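Local coordinates for protein pectate lyase (Bacillus, PDB 3VMV) that probably cleaves polygalacturonate by eliminative lysis, as a secreted pectate lyase of polysaccharide lyase family 1 built on a parallel beta-helix, at residues A[226-231]-A[249-254]; A[174-179]-A[203-208]; A[277-282]-A[290-295]. All blocks are in the same frame, centred on the assembly; numbering follows the deposited sequence.

Contact 1 of 3, residues A[226-231]-A[249-254]; sequences INDTAI and VGSGQA
Ile226 and Val249 pair in parallel at the ends of strands 222-226 and 245-249, which lie side by side on successive turns of the beta-helix, and the chain leaves both for turns that stay together for two residues more. Backbone hydrogen bonds carry this continuation. Gly250 N gives a nearly straight bond to Ile226 O (2.9 Å, 169° at the hydrogen), and Ser251 N reaches Asp228 O at 3.2 Å. The same Asp228 O receives a CA-H...O contact from Gly250 CA. Gly250 has backbone angles that would jam a side chain against the preceding carbonyl.

The apolar contact involves Ile226, Val249 and Ala230. Val249 CG1, anti to its own backbone nitrogen (chi1 174°), lies 3.7 Å from Ala230 CB and 4.0 Å from Ile226 CB, and Phe223 packs on both Val249 and Ala230.

The side-chain link between Ser251 and Asp228 is polar and runs through water. A water 2.7 Å from Ser251 OG makes a weak bond to Asp228 OD1, while Ser251 OG also accepts from Gln253 N in an ST turn. The turns are therefore joined mainly by main-chain atoms, while the Asp228 carboxylate is held chiefly from beyond the two segments, by a salt bridge to Lys262 and a hydrogen bond with Tyr269.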
loop_
_atom_site.group_PDB
_atom_site.type_symbol
_atom_site.label_atom_id
_atom_site.label_comp_id
_atom_site.label_asym_id
_atom_site.label_seq_id
_atom_site.Cartn_x
_atom_site.Cartn_y
_atom_site.Cartn_z
ATOM N N ILE A 226 16.692 2.448 -4.430
ATOM C CA ILE A 226 15.712 1.882 -5.357
ATOM C C ILE A 226 16.449 1.647 -6.664
ATOM O O ILE A 226 16.960 2.588 -7.292
ATOM C CB ILE A 226 14.481 2.781 -5.462
ATOM C CG1 ILE A 226 13.757 2.790 -4.087
ATOM C CG2 ILE A 226 13.504 2.242 -6.575
ATOM C CD1 ILE A 226 12.576 3.753 -3.964
ATOM N N ASN A 227 16.499 0.374 -7.076
ATOM C CA ASN A 227 17.432 -0.034 -8.116
ATOM C C ASN A 227 17.080 0.436 -9.513
ATOM O O ASN A 227 17.958 0.893 -10.248
ATOM C CB ASN A 227 17.561 -1.577 -8.074
ATOM C CG ASN A 227 18.583 -2.076 -9.044
ATOM O OD1 ASN A 227 19.752 -1.730 -8.943
ATOM N ND2 ASN A 227 18.153 -2.872 -10.006
ATOM N N ASP A 228 15.812 0.283 -9.895
ATOM C CA ASP A 228 15.445 0.618 -11.265
ATOM C C ASP A 228 14.686 1.949 -11.357
ATOM O O ASP A 228 15.225 2.934 -11.883
ATOM C CB ASP A 228 14.709 -0.545 -11.934
ATOM C CG ASP A 228 14.906 -0.547 -13.446
ATOM O OD1 ASP A 228 16.063 -0.590 -13.919
ATOM O OD2 ASP A 228 13.900 -0.509 -14.164
ATOM N N THR A 229 13.442 1.983 -10.894
ATOM C CA THR A 229 12.659 3.228 -10.875
ATOM C C THR A 229 11.747 3.250 -9.649
ATOM O O THR A 229 11.421 2.211 -9.063
ATOM C CB THR A 229 11.750 3.362 -12.106
ATOM O OG1 THR A 229 10.866 2.256 -12.172
ATOM C CG2 THR A 229 12.599 3.378 -13.423
ATOM N N ALA A 230 11.271 4.449 -9.295
ATOM C CA ALA A 230 10.329 4.546 -8.188
ATOM C C ALA A 230 8.920 4.856 -8.647
ATOM O O ALA A 230 8.184 3.948 -9.043
ATOM C CB ALA A 230 10.825 5.610 -7.157
ATOM N N ILE A 231 8.528 6.115 -8.652
ATOM C CA ILE A 231 7.129 6.464 -9.036
ATOM C C ILE A 231 6.934 6.422 -10.554
ATOM O O ILE A 231 7.638 7.119 -11.292
ATOM C CB ILE A 231 6.822 7.876 -8.548
ATOM C CG1 ILE A 231 7.047 7.998 -7.044
ATOM C CG2 ILE A 231 5.359 8.261 -8.907
ATOM C CD1 ILE A 231 7.074 9.444 -6.563
ATOM N N VAL A 249 18.059 6.762 -5.729
ATOM C CA VAL A 249 16.833 6.254 -6.350
ATOM C C VAL A 249 16.853 6.337 -7.860
ATOM O O VAL A 249 16.883 7.421 -8.443
ATOM C CB VAL A 249 15.636 7.056 -5.856
ATOM C CG1 VAL A 249 14.310 6.668 -6.573
ATOM C CG2 VAL A 249 15.455 6.837 -4.352
ATOM N N GLY A 250 16.834 5.171 -8.498
ATOM C CA GLY A 250 16.752 5.102 -9.942
ATOM C C GLY A 250 18.092 4.911 -10.589
ATOM O O GLY A 250 19.095 5.460 -10.120
ATOM N N SER A 251 18.126 4.172 -11.705
ATOM C CA SER A 251 19.429 3.900 -12.347
ATOM C C SER A 251 20.023 5.025 -13.194
ATOM O O SER A 251 21.221 5.005 -13.465
ATOM C CB SER A 251 19.347 2.635 -13.212
ATOM O OG SER A 251 18.661 2.935 -14.434
ATOM N N GLY A 252 19.194 5.985 -13.611
ATOM C CA GLY A 252 19.641 7.051 -14.488
ATOM C C GLY A 252 19.729 6.658 -15.957
ATOM O O GLY A 252 19.984 7.491 -16.812
ATOM N N GLN A 253 19.471 5.391 -16.265
ATOM C CA GLN A 253 19.550 4.938 -17.658
ATOM C C GLN A 253 18.233 5.238 -18.355
ATOM O O GLN A 253 17.201 5.304 -17.697
ATOM C CB GLN A 253 19.854 3.443 -17.704
ATOM C CG GLN A 253 21.263 3.111 -17.205
ATOM C CD GLN A 253 22.346 3.861 -17.976
ATOM O OE1 GLN A 253 22.661 3.526 -19.124
ATOM N NE2 GLN A 253 22.913 4.892 -17.350
ATOM N N ALA A 254 18.244 5.426 -19.677
ATOM C CA ALA A 254 16.983 5.651 -20.381
ATOM C C ALA A 254 16.176 4.364 -20.466
ATOM O O ALA A 254 16.707 3.313 -20.829
ATOM C CB ALA A 254 17.248 6.217 -21.783
HETATM O O HOH W 1 18.707 0.486 -15.614
#

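Contact 2 of 3, residues A[174-179]-A[203-208]; sequences NHWKTM and NLNSRV. With SO4 (sulfate ion), chain C.
Arg207, which loses the most surface to the contact, runs its extended side chain alongside that of Lys177, both pointing the same way. Lys177 CB comes within 3.8 Å of Arg207 NH1, and Lys177 CD lies over one face of the guanidinium, toward its rim. The charged ends stay 4.7 Å apart (Lys177 NZ to Arg207 NH2) and share a water; Lys177 NZ has salt bridges to Asp150 and Asp153, which probably offset the like charges. A second water, in the guanidinium plane, joins Arg207 NH1 to Lys177 O. Arg207 NH2 also makes a weak bond to a sulfate, probably from the crystallisation liquor, which Arg234 binds too.

Met179 is held through its backbone, Met179 N bonding to Arg207 O at 2.8 Å. A bend at chi3 (-57°) brings its methyl CE against Val208, 4.1 Å from CG1.

Trp176 sets its ring obliquely beside the Asn205 side chain, with NE1 bonded to Pro144 O and Phe143 meeting the ring edge-to-face. Trp176 O accepts from Ser206 N at 3.0 Å.

These residues belong to successive turns of the parallel beta-helix: His175 and Lys177 pair with Leu204 and Ser206, while Phe201 of strand 200-202 packs against Met179 and Val208.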
loop_
_atom_site.group_PDB
_atom_site.type_symbol
_atom_site.label_atom_id
_atom_site.label_comp_id
_atom_site.label_asym_id
_atom_site.label_seq_id
_atom_site.Cartn_x
_atom_site.Cartn_y
_atom_site.Cartn_z
ATOM N N ASN A 174 13.180 -4.598 0.617
ATOM C CA ASN A 174 13.726 -5.868 0.121
ATOM C C ASN A 174 12.753 -6.596 -0.766
ATOM O O ASN A 174 12.295 -7.705 -0.426
ATOM C CB ASN A 174 14.176 -6.772 1.291
ATOM C CG ASN A 174 15.097 -6.043 2.264
ATOM O OD1 ASN A 174 15.887 -5.205 1.874
ATOM N ND2 ASN A 174 15.008 -6.403 3.545
ATOM N N HIS A 175 12.447 -5.990 -1.899
ATOM C CA HIS A 175 11.395 -6.549 -2.742
ATOM C C HIS A 175 11.570 -6.049 -4.164
ATOM O O HIS A 175 12.081 -4.975 -4.387
ATOM C CB HIS A 175 10.049 -6.080 -2.188
ATOM C CG HIS A 175 8.881 -6.830 -2.732
ATOM N ND1 HIS A 175 8.106 -6.388 -3.778
ATOM C CD2 HIS A 175 8.355 -8.013 -2.340
ATOM C CE1 HIS A 175 7.151 -7.278 -4.010
ATOM N NE2 HIS A 175 7.307 -8.285 -3.172
ATOM N N TRP A 176 11.083 -6.806 -5.141
ATOM C CA TRP A 176 11.142 -6.384 -6.512
ATOM C C TRP A 176 9.946 -5.481 -6.902
ATOM O O TRP A 176 10.159 -4.283 -7.101
ATOM C CB TRP A 176 11.182 -7.598 -7.453
ATOM C CG TRP A 176 12.477 -8.378 -7.471
ATOM C CD1 TRP A 176 12.866 -9.375 -6.610
ATOM C CD2 TRP A 176 13.500 -8.281 -8.450
ATOM N NE1 TRP A 176 14.090 -9.881 -6.996
ATOM C CE2 TRP A 176 14.503 -9.223 -8.119
ATOM C CE3 TRP A 176 13.686 -7.458 -9.573
ATOM C CZ2 TRP A 176 15.670 -9.377 -8.880
ATOM C CZ3 TRP A 176 14.838 -7.620 -10.336
ATOM C CH2 TRP A 176 15.810 -8.590 -9.983
ATOM N N LYS A 177 8.728 -6.039 -6.990
ATOM C CA LYS A 177 7.571 -5.318 -7.558
ATOM C C LYS A 177 6.711 -4.740 -6.435
ATOM O O LYS A 177 5.785 -5.385 -5.929
ATOM C CB LYS A 177 6.731 -6.234 -8.461
ATOM C CG LYS A 177 7.537 -6.969 -9.527
ATOM C CD LYS A 177 6.610 -7.915 -10.357
ATOM C CE LYS A 177 6.018 -9.043 -9.510
ATOM N NZ LYS A 177 5.206 -9.934 -10.435
ATOM N N THR A 178 7.024 -3.516 -6.020
ATOM C CA THR A 178 6.561 -3.080 -4.689
ATOM C C THR A 178 5.052 -2.799 -4.566
ATOM O O THR A 178 4.386 -3.421 -3.726
ATOM C CB THR A 178 7.370 -1.869 -4.218
ATOM O OG1 THR A 178 8.765 -2.083 -4.493
ATOM C CG2 THR A 178 7.252 -1.666 -2.699
ATOM N N MET A 179 4.517 -1.892 -5.387
ATOM C CA MET A 179 3.136 -1.437 -5.233
ATOM C C MET A 179 2.511 -1.133 -6.563
ATOM O O MET A 179 3.101 -0.435 -7.406
ATOM C CB MET A 179 3.104 -0.136 -4.438
ATOM C CG MET A 179 3.587 -0.287 -3.030
ATOM S SD MET A 179 3.417 1.229 -2.048
ATOM C CE MET A 179 4.353 2.424 -3.005
ATOM N N ASN A 203 15.493 -0.470 -0.598
ATOM C CA ASN A 203 16.031 -1.687 -1.241
ATOM C C ASN A 203 14.958 -2.414 -2.060
ATOM O O ASN A 203 14.603 -3.586 -1.795
ATOM C CB ASN A 203 16.728 -2.615 -0.261
ATOM C CG ASN A 203 17.468 -3.721 -0.972
ATOM O OD1 ASN A 203 18.158 -3.480 -1.967
ATOM N ND2 ASN A 203 17.359 -4.930 -0.452
ATOM N N LEU A 204 14.456 -1.685 -3.068
ATOM C CA LEU A 204 13.353 -2.135 -3.920
ATOM C C LEU A 204 13.809 -2.053 -5.336
ATOM O O LEU A 204 14.687 -1.247 -5.660
ATOM C CB LEU A 204 12.104 -1.246 -3.740
ATOM C CG LEU A 204 11.668 -1.103 -2.274
ATOM C CD1 LEU A 204 10.634 0.019 -2.220
ATOM C CD2 LEU A 204 11.098 -2.417 -1.716
ATOM N N ASN A 205 13.205 -2.843 -6.235
ATOM C CA ASN A 205 13.555 -2.665 -7.642
ATOM C C ASN A 205 12.696 -1.620 -8.367
ATOM O O ASN A 205 13.201 -0.742 -9.074
ATOM C CB ASN A 205 13.492 -3.996 -8.400
ATOM C CG ASN A 205 14.088 -3.885 -9.795
ATOM O OD1 ASN A 205 13.407 -4.133 -10.811
ATOM N ND2 ASN A 205 15.314 -3.490 -9.853
ATOM N N SER A 206 11.389 -1.758 -8.234
ATOM C CA SER A 206 10.460 -0.926 -9.047
ATOM C C SER A 206 9.079 -0.840 -8.442
ATOM O O SER A 206 8.813 -1.421 -7.399
ATOM C CB SER A 206 10.333 -1.481 -10.478
ATOM O OG SER A 206 9.584 -2.692 -10.468
ATOM N N ARG A 207 8.212 -0.080 -9.106
ATOM C CA ARG A 207 6.799 0.080 -8.730
ATOM C C ARG A 207 6.645 0.733 -7.376
ATOM O O ARG A 207 6.170 0.106 -6.415
ATOM C CB ARG A 207 6.031 -1.240 -8.710
ATOM C CG ARG A 207 6.033 -2.043 -10.009
ATOM C CD ARG A 207 4.940 -3.095 -9.846
ATOM N NE ARG A 207 4.829 -3.959 -11.032
ATOM C CZ ARG A 207 4.052 -5.045 -11.066
ATOM N NH1 ARG A 207 3.389 -5.436 -9.985
ATOM N NH2 ARG A 207 3.996 -5.766 -12.194
ATOM N N VAL A 208 7.058 1.994 -7.280
ATOM C CA VAL A 208 6.981 2.702 -5.989
ATOM C C VAL A 208 6.191 4.010 -6.026
ATOM O O VAL A 208 6.722 5.088 -5.679
ATOM C CB VAL A 208 8.393 2.909 -5.356
ATOM C CG1 VAL A 208 8.283 3.075 -3.852
ATOM C CG2 VAL A 208 9.294 1.704 -5.657
HETATM S S SO4 C . 4.598 -3.476 -16.277
HETATM O O1 SO4 C . 3.479 -3.068 -17.160
HETATM O O2 SO4 C . 4.049 -4.180 -15.114
HETATM O O3 SO4 C . 5.512 -4.340 -17.025
HETATM O O4 SO4 C . 5.328 -2.294 -15.783
HETATM O O HOH W 2 3.259 -4.521 -7.221
HETATM O O HOH W 3 2.913 -8.529 -11.669
#

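Contact 3 of 3, residues A[277-282]-A[290-295]; sequences WNLRGN and SHLNST
Trp277 and Thr295 bring a strand of the parallel beta-helix, 276-280, together with the loop that precedes helix 309-319, and each supplies a donor to the other. Trp277 N bonds to the hydroxyl of Thr295, OG1, at 3.0 Å, and Thr295 N returns a bond to Trp277 O at 2.8 Å, nearly in line with the carbonyl (C=O...N 170°). Both main-chain polar atoms of Trp277 thus find partners on the loop. With chi1 at 66°, Thr295 OG1 sits between its backbone nitrogen and carbonyl carbon, and from there it also lies over one face of the indole, toward the rim.

Two residues further along the strand, Leu279 N is taken by Ser294 OG at 2.9 Å in a nearly straight bond (168°). A side-chain hydroxyl here occupies the place of a backbone acceptor. The CB of Asn278 is directed away from 290-295, though its OD1 still passes near Ser294 OG; its ND2 is bonded to Phe298 O.

Apolar contact is slight: Leu279 CD1 meets Leu292 CB at 3.8 Å, the two side chains crossing at about a right angle, with Val265 touching both. The Trp277 ring also meets Phe260, their planes about perpendicular.

The indole nitrogen has two acceptors: Trp277 NE1 makes a weak bond to Asn293 O at 3.0 Å and another bond to a water in the ring plane, 3.3 Å from NE1, that also accepts from Asn293 N at 3.1 Å.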
loop_
_atom_site.group_PDB
_atom_site.type_symbol
_atom_site.label_atom_id
_atom_site.label_comp_id
_atom_site.label_asym_id
_atom_site.label_seq_id
_atom_site.Cartn_x
_atom_site.Cartn_y
_atom_site.Cartn_z
ATOM N N TRP A 277 2.776 14.445 -13.103
ATOM C CA TRP A 277 3.339 14.557 -11.732
ATOM C C TRP A 277 3.485 16.029 -11.403
ATOM O O TRP A 277 3.866 16.858 -12.266
ATOM C CB TRP A 277 4.696 13.838 -11.596
ATOM C CG TRP A 277 5.598 14.007 -12.830
ATOM C CD1 TRP A 277 6.491 15.023 -13.093
ATOM C CD2 TRP A 277 5.667 13.112 -13.948
ATOM N NE1 TRP A 277 7.112 14.806 -14.305
ATOM C CE2 TRP A 277 6.603 13.656 -14.868
ATOM C CE3 TRP A 277 4.995 11.925 -14.277
ATOM C CZ2 TRP A 277 6.907 13.036 -16.090
ATOM C CZ3 TRP A 277 5.290 11.300 -15.495
ATOM C CH2 TRP A 277 6.234 11.857 -16.388
ATOM N N ASN A 278 3.176 16.368 -10.167
ATOM C CA ASN A 278 3.381 17.725 -9.677
ATOM C C ASN A 278 4.453 17.593 -8.591
ATOM O O ASN A 278 4.250 16.843 -7.629
ATOM C CB ASN A 278 2.054 18.229 -9.127
ATOM C CG ASN A 278 2.156 19.630 -8.586
ATOM O OD1 ASN A 278 3.195 20.289 -8.737
ATOM N ND2 ASN A 278 1.080 20.110 -7.966
ATOM N N LEU A 279 5.580 18.278 -8.745
ATOM C CA LEU A 279 6.714 18.095 -7.847
ATOM C C LEU A 279 6.886 19.354 -7.021
ATOM O O LEU A 279 7.001 20.455 -7.566
ATOM C CB LEU A 279 7.985 17.857 -8.677
ATOM C CG LEU A 279 7.836 16.784 -9.777
ATOM C CD1 LEU A 279 9.138 16.582 -10.578
ATOM C CD2 LEU A 279 7.371 15.464 -9.234
ATOM N N ARG A 280 6.962 19.192 -5.707
ATOM C CA ARG A 280 7.267 20.328 -4.848
ATOM C C ARG A 280 8.044 19.897 -3.614
ATOM O O ARG A 280 7.655 18.924 -2.920
ATOM C CB ARG A 280 5.948 20.949 -4.432
ATOM C CG ARG A 280 6.024 22.077 -3.467
ATOM C CD ARG A 280 4.595 22.620 -3.294
ATOM N NE ARG A 280 4.466 23.622 -2.231
ATOM C CZ ARG A 280 4.742 24.917 -2.379
ATOM N NH1 ARG A 280 5.190 25.378 -3.542
ATOM N NH2 ARG A 280 4.591 25.751 -1.355
ATOM N N GLY A 281 9.147 20.576 -3.316
ATOM C CA GLY A 281 9.770 20.375 -2.010
ATOM C C GLY A 281 10.518 19.090 -1.775
ATOM O O GLY A 281 10.937 18.836 -0.646
ATOM N N ASN A 282 10.743 18.312 -2.838
ATOM C CA ASN A 282 11.482 17.066 -2.660
ATOM C C ASN A 282 12.993 17.294 -2.523
ATOM O O ASN A 282 13.521 18.289 -3.007
ATOM C CB ASN A 282 11.195 16.131 -3.824
ATOM C CG ASN A 282 9.713 15.788 -3.926
ATOM O OD1 ASN A 282 9.189 15.077 -3.082
ATOM N ND2 ASN A 282 9.032 16.310 -4.955
ATOM N N SER A 290 17.505 16.494 -12.408
ATOM C CA SER A 290 17.558 17.775 -13.146
ATOM C C SER A 290 16.719 17.810 -14.426
ATOM O O SER A 290 16.359 18.879 -14.926
ATOM C CB SER A 290 19.008 18.159 -13.421
ATOM O OG SER A 290 19.590 17.267 -14.358
ATOM N N HIS A 291 16.384 16.638 -14.937
ATOM C CA HIS A 291 15.598 16.499 -16.147
ATOM C C HIS A 291 14.118 16.671 -15.914
ATOM O O HIS A 291 13.336 16.713 -16.883
ATOM C CB HIS A 291 15.831 15.105 -16.730
ATOM C CG HIS A 291 15.437 14.002 -15.810
ATOM N ND1 HIS A 291 16.186 13.673 -14.697
ATOM C CD2 HIS A 291 14.365 13.182 -15.806
ATOM C CE1 HIS A 291 15.596 12.693 -14.052
ATOM N NE2 HIS A 291 14.490 12.362 -14.706
ATOM N N LEU A 292 13.712 16.713 -14.643
ATOM C CA LEU A 292 12.280 16.740 -14.269
ATOM C C LEU A 292 11.629 18.138 -14.288
ATOM O O LEU A 292 12.251 19.150 -13.893
ATOM C CB LEU A 292 12.098 16.160 -12.877
ATOM C CG LEU A 292 12.463 14.693 -12.803
ATOM C CD1 LEU A 292 12.456 14.242 -11.310
ATOM C CD2 LEU A 292 11.479 13.875 -13.629
ATOM N N ASN A 293 10.387 18.167 -14.760
ATOM C CA ASN A 293 9.517 19.323 -14.706
ATOM C C ASN A 293 8.180 18.860 -14.151
ATOM O O ASN A 293 7.812 17.698 -14.349
ATOM C CB ASN A 293 9.231 19.860 -16.138
ATOM C CG ASN A 293 10.488 20.290 -16.903
ATOM O OD1 ASN A 293 11.163 21.207 -16.498
ATOM N ND2 ASN A 293 10.787 19.618 -18.019
ATOM N N SER A 294 7.465 19.730 -13.437
ATOM C CA SER A 294 6.081 19.433 -13.076
ATOM C C SER A 294 5.210 19.479 -14.316
ATOM O O SER A 294 5.306 20.389 -15.127
ATOM C CB SER A 294 5.531 20.413 -12.036
ATOM O OG SER A 294 6.134 20.223 -10.761
ATOM N N THR A 295 4.390 18.458 -14.477
ATOM C CA THR A 295 3.562 18.354 -15.667
ATOM C C THR A 295 2.070 18.455 -15.339
ATOM O O THR A 295 1.242 18.317 -16.222
ATOM C CB THR A 295 3.858 17.038 -16.478
ATOM O OG1 THR A 295 3.454 15.884 -15.704
ATOM C CG2 THR A 295 5.352 16.941 -16.782
HETATM O O HOH W 4 9.387 15.796 -16.424
#

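In the fold
Contacts 1 and 2 belong to neighbouring turns of the beta-helix and touch directly: Asn227 N lies 2.8 Å from Leu204 O and Ala230 O 2.9 Å from Val208 N, both probable hydrogen bonds that carry the parallel pairing from one coil to the next. Both are partly buried, but contact 2 is the more extensive, adding a charged cluster of lysine, arginine and sulfate, whereas contact 1 relies on two backbone bonds and a small apolar patch. Contact 3 is a surface contact, centred about 15 Å from contact 1 and about 21 Å from contact 2. There, serine and threonine hydroxyls, together with one backbone bond, join strand to loop, without the parallel bridges of the other two.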